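Local coordinates for axin interactor, dorsalization associated protein (Danio rerio, PDB 2QZQ) that acts as a ventralizing factor in the embryo by binding axin, disrupting axin homodimers and so blocking axin-mediated JNK activation, at residues Ala85-Phe90 and Phe105-Met110; Thr37-Asp42 and Thr127-Lys132; Pro117-Leu122 and Tyr143-Gln148. One frame throughout, in Å; residues are numbered along the deposited sequence.

All three interactions lie in the C-terminal C2 domain, a beta sandwich of antiparallel strands. Interaction 1 pairs the hairpin strands 85-94 and 99-109 near the middle of the chain. Interaction 2 lays the loop 127-132 against strand 34-41, the neighbour of 85-94, with its centre about 6 Å from that of interaction 1; Glu-89 OE2 and Thr-127 OG1, 2.6 Å apart, join the two. Interaction 3 pairs strands 116-124 and 144-151, its centre about 10 Å from that of interaction 1, and Phe-88 CZ meets Leu-146 CD1 at 3.6 Å in the core between them. Interactions 2 and 3 do not touch, their nearest atoms being about 7 Å apart.

Interaction 1 (Ala85-Phe90 and Phe105-Met110); sequences AIFFEF and FAFMEM
Phe-87 and Phe-107 are direct cross-strand partners, a non-hydrogen-bonded pair of the hairpin, their side chains side by side and pointing the same way. The methylene carries the contact: Phe-107 CB sits over the centre of the Phe-87 ring, 3.9 Å from its centroid, a CH-pi contact. The two rings are turned by 29° and slid so far apart that they barely overlap. Phe-107 CG stands between its own backbone N and carbonyl carbon (chi1 62°), which carries its ring away from strand 85-90. At the edge of the Phe-87 ring, CE1 meets Phe-105 CD2 at 3.9 Å.

On the other face of the sheet, Met-108, a selenomethionine, brings CG to the edge of the Phe-88 ring, 3.9 Å from CE2, in the ring plane. The methyl of Ala-106, CB 4.3 Å from Phe-88 CD2, suits the place beside that ring, which also packs on Leu-144 and Leu-146 of strand 144-151.

Between the faces, paired backbone bonds satisfy N and O of Ile-86, Met-108, Phe-88 and Ala-106; that from Ala-106 N to Phe-88 O measures 2.8 Å. The Ile-86, Phe-88, Ala-106 and Met-108 face is thus apolar, the other aromatic with a glutamate toward each end, Glu-89 bonded to Thr-127 and Glu-109 to Arg-131.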
loop_
_atom_site.group_PDB
_atom_site.type_symbol
_atom_site.label_atom_id
_atom_site.label_comp_id
_atom_site.label_asym_id
_atom_site.label_seq_id
_atom_site.Cartn_x
_atom_site.Cartn_y
_atom_site.Cartn_z
ATOM N N ALA A 85 -8.271 -8.039 0.750
ATOM C CA ALA A 85 -7.855 -6.682 1.086
ATOM C C ALA A 85 -6.514 -6.399 0.418
ATOM O O ALA A 85 -5.699 -7.308 0.214
ATOM C CB ALA A 85 -7.729 -6.517 2.577
ATOM N N ILE A 86 -6.308 -5.141 0.073
ATOM C CA ILE A 86 -5.036 -4.671 -0.459
ATOM C C ILE A 86 -4.245 -4.035 0.708
ATOM O O ILE A 86 -4.740 -3.111 1.377
ATOM C CB ILE A 86 -5.249 -3.628 -1.585
ATOM C CG1 ILE A 86 -6.271 -4.140 -2.633
ATOM C CG2 ILE A 86 -3.920 -3.283 -2.305
ATOM C CD1 ILE A 86 -6.589 -3.104 -3.696
ATOM N N PHE A 87 -3.021 -4.516 0.912
ATOM C CA PHE A 87 -2.124 -4.016 1.962
ATOM C C PHE A 87 -1.023 -3.146 1.392
ATOM O O PHE A 87 -0.565 -3.377 0.282
ATOM C CB PHE A 87 -1.471 -5.204 2.669
ATOM C CG PHE A 87 -2.340 -5.820 3.701
ATOM C CD1 PHE A 87 -2.202 -5.459 5.031
ATOM C CD2 PHE A 87 -3.313 -6.750 3.345
ATOM C CE1 PHE A 87 -3.065 -6.034 6.027
ATOM C CE2 PHE A 87 -4.159 -7.314 4.309
ATOM C CZ PHE A 87 -4.026 -6.949 5.649
ATOM N N PHE A 88 -0.612 -2.139 2.168
ATOM C CA PHE A 88 0.460 -1.236 1.830
ATOM C C PHE A 88 1.329 -1.241 3.070
ATOM O O PHE A 88 0.862 -0.825 4.130
ATOM C CB PHE A 88 -0.066 0.188 1.583
ATOM C CG PHE A 88 -1.191 0.230 0.597
ATOM C CD1 PHE A 88 -0.947 0.457 -0.744
ATOM C CD2 PHE A 88 -2.496 -0.044 1.013
ATOM C CE1 PHE A 88 -2.010 0.450 -1.678
ATOM C CE2 PHE A 88 -3.536 -0.042 0.103
ATOM C CZ PHE A 88 -3.291 0.181 -1.242
ATOM N N GLU A 89 2.527 -1.801 2.941
ATOM C CA GLU A 89 3.480 -1.887 4.066
ATOM C C GLU A 89 4.622 -0.942 3.775
ATOM O O GLU A 89 5.266 -1.082 2.753
ATOM C CB GLU A 89 4.041 -3.291 4.195
ATOM C CG GLU A 89 3.016 -4.339 4.611
ATOM C CD GLU A 89 3.633 -5.714 4.663
ATOM O OE1 GLU A 89 3.817 -6.316 3.581
ATOM O OE2 GLU A 89 3.947 -6.165 5.776
ATOM N N PHE A 90 4.852 0.003 4.682
ATOM C CA PHE A 90 5.916 0.970 4.546
ATOM C C PHE A 90 7.169 0.384 5.184
ATOM O O PHE A 90 7.166 0.007 6.357
ATOM C CB PHE A 90 5.536 2.275 5.211
ATOM C CG PHE A 90 6.628 3.315 5.179
ATOM C CD1 PHE A 90 6.701 4.221 4.146
ATOM C CD2 PHE A 90 7.593 3.358 6.198
ATOM C CE1 PHE A 90 7.727 5.185 4.129
ATOM C CE2 PHE A 90 8.595 4.287 6.192
ATOM C CZ PHE A 90 8.665 5.218 5.154
ATOM N N PHE A 105 1.636 -0.318 8.412
ATOM C CA PHE A 105 0.877 -0.752 7.257
ATOM C C PHE A 105 -0.513 -0.098 7.195
ATOM O O PHE A 105 -1.048 0.429 8.188
ATOM C CB PHE A 105 0.747 -2.276 7.234
ATOM C CG PHE A 105 -0.131 -2.833 8.354
ATOM C CD1 PHE A 105 0.373 -2.997 9.637
ATOM C CD2 PHE A 105 -1.458 -3.168 8.108
ATOM C CE1 PHE A 105 -0.422 -3.519 10.657
ATOM C CE2 PHE A 105 -2.284 -3.697 9.124
ATOM C CZ PHE A 105 -1.773 -3.865 10.398
ATOM N N ALA A 106 -1.077 -0.134 6.001
ATOM C CA ALA A 106 -2.437 0.338 5.755
ATOM C C ALA A 106 -3.062 -0.763 4.940
ATOM O O ALA A 106 -2.366 -1.512 4.250
ATOM C CB ALA A 106 -2.419 1.647 4.944
ATOM N N PHE A 107 -4.385 -0.856 4.976
ATOM C CA PHE A 107 -5.034 -1.783 4.088
ATOM C C PHE A 107 -6.348 -1.200 3.639
ATOM O O PHE A 107 -6.859 -0.252 4.246
ATOM C CB PHE A 107 -5.248 -3.138 4.773
ATOM C CG PHE A 107 -6.145 -3.072 5.981
ATOM C CD1 PHE A 107 -5.652 -2.683 7.214
ATOM C CD2 PHE A 107 -7.504 -3.391 5.870
ATOM C CE1 PHE A 107 -6.479 -2.657 8.350
ATOM C CE2 PHE A 107 -8.334 -3.328 6.967
ATOM C CZ PHE A 107 -7.844 -2.980 8.205
HETATM N N MSE A 108 -6.884 -1.770 2.568
HETATM C CA MSE A 108 -8.232 -1.433 2.141
HETATM C C MSE A 108 -9.004 -2.670 1.733
HETATM O O MSE A 108 -8.486 -3.512 0.996
HETATM C CB MSE A 108 -8.253 -0.351 1.055
HETATM C CG MSE A 108 -7.359 -0.554 -0.149
HETATM SE SE MSE A 108 -7.604 1.016 -1.388
HETATM C CE MSE A 108 -8.889 0.380 -2.311
ATOM N N GLU A 109 -10.234 -2.768 2.245
ATOM C CA GLU A 109 -11.169 -3.833 1.888
ATOM C C GLU A 109 -11.763 -3.609 0.492
ATOM O O GLU A 109 -11.691 -2.513 -0.060
ATOM C CB GLU A 109 -12.291 -3.967 2.936
ATOM C CG GLU A 109 -11.856 -4.255 4.411
ATOM C CD GLU A 109 -11.265 -5.664 4.664
ATOM O OE1 GLU A 109 -11.353 -6.563 3.801
ATOM O OE2 GLU A 109 -10.698 -5.890 5.761
HETATM N N MSE A 110 -12.368 -4.648 -0.069
HETATM C CA MSE A 110 -12.942 -4.577 -1.425
HETATM C C MSE A 110 -13.991 -3.471 -1.600
HETATM O O MSE A 110 -14.039 -2.806 -2.641
HETATM C CB MSE A 110 -13.576 -5.920 -1.793
HETATM C CG MSE A 110 -12.599 -7.057 -1.964
HETATM SE SE MSE A 110 -11.140 -6.727 -3.269
HETATM C CE MSE A 110 -11.777 -5.518 -4.470
#

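Interaction 2 (Thr37-Asp42 and Thr127-Lys132)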
loop_
_atom_site.group_PDB
_atom_site.type_symbol
_atom_site.label_atom_id
_atom_site.label_comp_id
_atom_site.label_asym_id
_atom_site.label_seq_id
_atom_site.Cartn_x
_atom_site.Cartn_y
_atom_site.Cartn_z
ATOM N N THR A 37 5.520 -2.000 0.013
ATOM C CA THR A 37 5.159 -3.282 -0.523
ATOM C C THR A 37 3.645 -3.332 -0.558
ATOM O O THR A 37 2.973 -3.119 0.473
ATOM C CB THR A 37 5.680 -4.418 0.342
ATOM O OG1 THR A 37 7.101 -4.405 0.292
ATOM C CG2 THR A 37 5.197 -5.801 -0.168
ATOM N N VAL A 38 3.142 -3.599 -1.753
ATOM C CA VAL A 38 1.706 -3.715 -2.004
ATOM C C VAL A 38 1.392 -5.180 -2.302
ATOM O O VAL A 38 1.958 -5.793 -3.226
ATOM C CB VAL A 38 1.231 -2.806 -3.178
ATOM C CG1 VAL A 38 -0.342 -2.901 -3.394
ATOM C CG2 VAL A 38 1.668 -1.348 -2.987
ATOM N N SER A 39 0.494 -5.737 -1.492
ATOM C CA SER A 39 0.056 -7.092 -1.649
ATOM C C SER A 39 -1.489 -7.133 -1.603
ATOM O O SER A 39 -2.126 -6.202 -1.111
ATOM C CB SER A 39 0.659 -7.982 -0.558
ATOM O OG SER A 39 0.271 -7.589 0.751
ATOM N N VAL A 40 -2.053 -8.213 -2.148
ATOM C CA VAL A 40 -3.490 -8.469 -2.077
ATOM C C VAL A 40 -3.652 -9.806 -1.359
ATOM O O VAL A 40 -3.149 -10.842 -1.839
ATOM C CB VAL A 40 -4.131 -8.510 -3.475
ATOM C CG1 VAL A 40 -5.652 -8.696 -3.367
ATOM C CG2 VAL A 40 -3.821 -7.199 -4.247
ATOM N N LYS A 41 -4.317 -9.771 -0.205
ATOM C CA LYS A 41 -4.427 -10.935 0.683
ATOM C C LYS A 41 -5.870 -11.381 0.786
ATOM O O LYS A 41 -6.759 -10.537 0.791
ATOM C CB LYS A 41 -3.925 -10.593 2.105
ATOM C CG LYS A 41 -2.429 -10.192 2.216
ATOM C CD LYS A 41 -1.503 -11.320 1.843
ATOM C CE LYS A 41 -0.144 -11.188 2.560
ATOM N NZ LYS A 41 0.852 -10.486 1.756
ATOM N N ASP A 42 -6.108 -12.691 0.883
ATOM C CA ASP A 42 -7.474 -13.180 1.165
ATOM C C ASP A 42 -7.854 -12.964 2.631
ATOM O O ASP A 42 -7.064 -12.426 3.422
ATOM C CB ASP A 42 -7.727 -14.635 0.677
ATOM C CG ASP A 42 -6.967 -15.704 1.474
ATOM O OD1 ASP A 42 -6.395 -15.423 2.544
ATOM O OD2 ASP A 42 -6.938 -16.868 1.009
ATOM N N THR A 127 2.770 -6.378 10.623
ATOM C CA THR A 127 1.573 -6.391 9.786
ATOM C C THR A 127 0.687 -7.563 10.190
ATOM O O THR A 127 1.173 -8.695 10.327
ATOM C CB THR A 127 1.934 -6.464 8.305
ATOM O OG1 THR A 127 2.852 -5.403 8.001
ATOM C CG2 THR A 127 0.676 -6.263 7.431
ATOM N N ASP A 128 -0.602 -7.291 10.401
ATOM C CA ASP A 128 -1.559 -8.373 10.563
ATOM C C ASP A 128 -2.311 -8.466 9.263
ATOM O O ASP A 128 -3.211 -7.648 8.998
ATOM C CB ASP A 128 -2.514 -8.092 11.724
ATOM C CG ASP A 128 -3.530 -9.232 11.959
ATOM O OD1 ASP A 128 -3.550 -10.232 11.220
ATOM O OD2 ASP A 128 -4.331 -9.098 12.890
ATOM N N PHE A 129 -1.926 -9.454 8.445
ATOM C CA PHE A 129 -2.541 -9.688 7.158
ATOM C C PHE A 129 -3.965 -10.227 7.225
ATOM O O PHE A 129 -4.659 -10.259 6.219
ATOM C CB PHE A 129 -1.658 -10.590 6.291
ATOM C CG PHE A 129 -0.391 -9.917 5.807
ATOM C CD1 PHE A 129 -0.447 -8.783 5.008
ATOM C CD2 PHE A 129 0.859 -10.433 6.151
ATOM C CE1 PHE A 129 0.724 -8.189 4.534
ATOM C CE2 PHE A 129 2.029 -9.846 5.684
ATOM C CZ PHE A 129 1.952 -8.715 4.880
ATOM N N LYS A 130 -4.414 -10.589 8.424
ATOM C CA LYS A 130 -5.833 -10.886 8.645
ATOM C C LYS A 130 -6.597 -9.663 9.180
ATOM O O LYS A 130 -7.829 -9.709 9.287
ATOM C CB LYS A 130 -5.979 -12.077 9.594
ATOM C CG LYS A 130 -5.466 -13.399 9.005
ATOM C CD LYS A 130 -5.481 -14.453 10.065
ATOM C CE LYS A 130 -4.851 -15.735 9.555
ATOM N NZ LYS A 130 -4.786 -16.722 10.654
ATOM N N ARG A 131 -5.863 -8.568 9.453
ATOM C CA ARG A 131 -6.403 -7.306 10.026
ATOM C C ARG A 131 -7.411 -7.487 11.186
ATOM O O ARG A 131 -8.423 -6.802 11.291
ATOM C CB ARG A 131 -6.893 -6.309 8.946
ATOM C CG ARG A 131 -7.937 -6.786 7.960
ATOM C CD ARG A 131 -7.349 -7.416 6.692
ATOM N NE ARG A 131 -8.419 -7.847 5.777
ATOM C CZ ARG A 131 -8.355 -8.911 4.962
ATOM N NH1 ARG A 131 -7.275 -9.715 4.908
ATOM N NH2 ARG A 131 -9.376 -9.154 4.173
ATOM N N LYS A 132 -7.084 -8.427 12.058
ATOM C CA LYS A 132 -7.915 -8.781 13.212
ATOM C C LYS A 132 -7.580 -7.940 14.442
ATOM O O LYS A 132 -8.463 -7.619 15.234
ATOM C CB LYS A 132 -7.676 -10.256 13.557
ATOM C CG LYS A 132 -8.141 -11.270 12.513
ATOM C CD LYS A 132 -9.498 -10.918 11.980
ATOM C CE LYS A 132 -10.336 -12.154 11.697
ATOM N NZ LYS A 132 -11.761 -11.723 11.776
#
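Lys-41 lies across one face of the Phe-129 ring. Its CE is over the ring centre, 3.5 Å from the centroid, and makes a CH-pi contact; NZ, 3.8 Å from the same centroid and 18° off the normal, adds a cation-pi interaction. Bends at chi2 and chi4 fold the lysine so that CG, CE and NZ all reach the ring, with CG near CD1. A long aliphatic chain ending in a charge suits this place, since it offers both CH groups and a cation to one aromatic face. The opposite face of the ring is met by Thr-127 CG2, nearer its rim.

Beside this, Arg-131 reaches back with NH1 to Asp-42 O, a bond of 3.1 Å that is nearly straight at 165°. The acceptor lies in the guanidinium plane, although the donor stands 44° out of the carbonyl plane. The same NH1 gives a second bond to Phe-129 O, 3.0 Å away, and one nitrogen thereby ties the loop both to itself and to the residue just after strand 34-41.

Further out, Asp-128 shapes the loop. Its OD1 accepts from Lys-130 N at 2.9 Å, an Asx turn, and its OD2 accepts from Lys-132 N; a type I turn from Asp-128 to Arg-131 presents Phe-129 to the lysine. Lys-41 NZ also forms a salt bridge with Asp-47 and a weak bond to Ser-39 OG. Residues 37-42 fall in the region that, judged from related proteins, probably binds axin.

The loop, which connects strands 116-124 and 144-151, thus lies over strands 34-41, 85-94 and 99-109, consecutive in the sheet, with Phe-129 edge-to-face on Phe-87 of strand 85-94 and Arg-131 touching Phe-107 of strand 99-109.

Interaction 3 (Pro117-Leu122 and Tyr143-Gln148)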
loop_
_atom_site.group_PDB
_atom_site.type_symbol
_atom_site.label_atom_id
_atom_site.label_comp_id
_atom_site.label_asym_id
_atom_site.label_seq_id
_atom_site.Cartn_x
_atom_site.Cartn_y
_atom_site.Cartn_z
ATOM N N PRO A 117 -9.471 10.217 -4.876
ATOM C CA PRO A 117 -8.602 10.275 -3.700
ATOM C C PRO A 117 -9.164 9.517 -2.500
ATOM O O PRO A 117 -10.372 9.504 -2.257
ATOM C CB PRO A 117 -8.528 11.769 -3.392
ATOM C CG PRO A 117 -9.814 12.327 -3.940
ATOM C CD PRO A 117 -9.998 11.555 -5.215
ATOM N N ILE A 118 -8.267 8.864 -1.773
ATOM C CA ILE A 118 -8.594 8.253 -0.483
ATOM C C ILE A 118 -7.395 8.446 0.461
ATOM O O ILE A 118 -6.239 8.385 0.018
ATOM C CB ILE A 118 -8.945 6.731 -0.631
ATOM C CG1 ILE A 118 -9.375 6.112 0.710
ATOM C CG2 ILE A 118 -7.797 5.938 -1.291
ATOM C CD1 ILE A 118 -9.816 4.680 0.568
ATOM N N VAL A 119 -7.671 8.716 1.740
ATOM C CA VAL A 119 -6.619 8.673 2.752
ATOM C C VAL A 119 -6.885 7.477 3.681
ATOM O O VAL A 119 -8.045 7.143 4.000
ATOM C CB VAL A 119 -6.439 10.036 3.535
ATOM C CG1 VAL A 119 -6.172 11.210 2.550
ATOM C CG2 VAL A 119 -7.627 10.334 4.420
ATOM N N ILE A 120 -5.819 6.789 4.056
ATOM C CA ILE A 120 -5.953 5.602 4.864
ATOM C C ILE A 120 -4.950 5.726 6.019
ATOM O O ILE A 120 -3.783 6.102 5.814
ATOM C CB ILE A 120 -5.611 4.309 4.093
ATOM C CG1 ILE A 120 -6.441 4.158 2.807
ATOM C CG2 ILE A 120 -5.808 3.088 5.010
ATOM C CD1 ILE A 120 -5.955 3.019 1.903
ATOM N N GLU A 121 -5.434 5.400 7.218
ATOM C CA GLU A 121 -4.625 5.439 8.445
ATOM C C GLU A 121 -3.588 4.310 8.521
ATOM O O GLU A 121 -3.750 3.227 7.907
ATOM C CB GLU A 121 -5.546 5.407 9.688
ATOM C CG GLU A 121 -6.149 4.015 10.013
ATOM C CD GLU A 121 -7.429 3.689 9.232
ATOM O OE1 GLU A 121 -7.711 4.333 8.202
ATOM O OE2 GLU A 121 -8.137 2.742 9.637
ATOM N N LEU A 122 -2.538 4.552 9.303
ATOM C CA LEU A 122 -1.458 3.578 9.454
ATOM C C LEU A 122 -1.539 2.858 10.797
ATOM O O LEU A 122 -1.808 3.481 11.829
ATOM C CB LEU A 122 -0.078 4.243 9.320
ATOM C CG LEU A 122 -0.096 4.739 7.849
ATOM C CD1 LEU A 122 0.460 6.097 7.634
ATOM C CD2 LEU A 122 0.367 3.695 6.867
ATOM N N TYR A 143 -1.442 10.408 7.048
ATOM C CA TYR A 143 -2.089 9.274 6.379
ATOM C C TYR A 143 -1.312 8.818 5.162
ATOM O O TYR A 143 -0.435 9.522 4.660
ATOM C CB TYR A 143 -3.481 9.711 5.885
ATOM C CG TYR A 143 -4.467 10.100 6.974
ATOM C CD1 TYR A 143 -5.123 9.115 7.707
ATOM C CD2 TYR A 143 -4.791 11.439 7.211
ATOM C CE1 TYR A 143 -6.041 9.433 8.684
ATOM C CE2 TYR A 143 -5.707 11.784 8.204
ATOM C CZ TYR A 143 -6.331 10.767 8.932
ATOM O OH TYR A 143 -7.255 11.048 9.893
ATOM N N LEU A 144 -1.674 7.658 4.650
ATOM C CA LEU A 144 -1.298 7.266 3.293
ATOM C C LEU A 144 -2.326 7.863 2.319
ATOM O O LEU A 144 -3.527 7.628 2.461
ATOM C CB LEU A 144 -1.267 5.738 3.174
ATOM C CG LEU A 144 -0.951 5.132 1.807
ATOM C CD1 LEU A 144 0.515 5.431 1.363
ATOM C CD2 LEU A 144 -1.254 3.637 1.807
ATOM N N HIS A 145 -1.840 8.622 1.334
ATOM C CA HIS A 145 -2.712 9.292 0.349
ATOM C C HIS A 145 -2.590 8.560 -0.957
ATOM O O HIS A 145 -1.478 8.451 -1.506
ATOM C CB HIS A 145 -2.258 10.721 0.111
ATOM C CG HIS A 145 -2.535 11.651 1.247
ATOM N ND1 HIS A 145 -1.840 11.610 2.438
ATOM C CD2 HIS A 145 -3.417 12.666 1.364
ATOM C CE1 HIS A 145 -2.289 12.558 3.244
ATOM N NE2 HIS A 145 -3.241 13.215 2.610
ATOM N N LEU A 146 -3.723 8.026 -1.431
ATOM C CA LEU A 146 -3.808 7.312 -2.704
ATOM C C LEU A 146 -4.805 7.967 -3.660
ATOM O O LEU A 146 -5.694 8.728 -3.233
ATOM C CB LEU A 146 -4.252 5.848 -2.513
ATOM C CG LEU A 146 -3.574 4.971 -1.454
ATOM C CD1 LEU A 146 -4.313 3.640 -1.307
ATOM C CD2 LEU A 146 -2.116 4.779 -1.822
ATOM N N ASN A 147 -4.638 7.666 -4.944
ATOM C CA ASN A 147 -5.683 7.942 -5.957
ATOM C C ASN A 147 -6.022 6.642 -6.648
ATOM O O ASN A 147 -5.118 5.920 -7.095
ATOM C CB ASN A 147 -5.242 9.014 -6.970
ATOM C CG ASN A 147 -6.393 9.494 -7.858
ATOM O OD1 ASN A 147 -7.449 9.821 -7.368
ATOM N ND2 ASN A 147 -6.180 9.511 -9.168
ATOM N N GLN A 148 -7.322 6.318 -6.708
ATOM C CA GLN A 148 -7.792 5.095 -7.367
ATOM C C GLN A 148 -8.349 5.418 -8.755
ATOM O O GLN A 148 -9.107 6.379 -8.919
ATOM C CB GLN A 148 -8.893 4.382 -6.559
ATOM C CG GLN A 148 -8.674 4.341 -5.057
ATOM C CD GLN A 148 -9.553 3.317 -4.381
ATOM O OE1 GLN A 148 -9.721 2.199 -4.879
ATOM N NE2 GLN A 148 -10.126 3.689 -3.235
#
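Residues Pro-117 to Ile-120 and Leu-144 to Gln-148 run antiparallel, their short axes at 150°, and two hydrogen-bonded pairs, Ile-118 with Leu-146 and Ile-120 with Leu-144, hold them together. The bond from Leu-146 N to Ile-118 O, 2.9 Å, is almost straight at 174°.

On the face that carries Val-119 and His-145, the two methyls of the valine address two different rings. CG1 sits over the imidazole of His-145, 3.7 Å from its centroid, and CG2 over the Tyr-143 ring, 4.2 Å from its centroid and displaced toward the rim; both are CH-pi contacts. The beta-branch makes this double contact possible: with chi1 at -56°, CG1 is set anti to the carbonyl carbon and CG2 between that carbon and the backbone N. The tyrosine crosses the valine obliquely, and its CD1 comes 3.8 Å from Glu-121 N, which lies near the ring plane.

The other face is aliphatic. Ile-118 CG2 meets Leu-146 CB at 3.8 Å, the two side chains lying alongside each other, while Ile-120 CD1 touches Leu-146 CD1 at 3.7 Å. Branched residues suit the buried positions 120, 144 and 146; Ala-106 of strand 99-109 packs on Ile-120 and Leu-144. At the end of this row Gln-148 NE2 approaches Ile-118 CG2 and bonds to Glu-112 O.

The chemistry is accordingly two-sided: one surface is largely aliphatic, buried at Ile-120, Leu-144 and Leu-146, with Ile-118 partly exposed at one end, whereas Val-119, exposed itself, rests against aromatic rings whose faces accept CH groups while the tyrosine hydroxyl and imidazole nitrogens suit a partly exposed place.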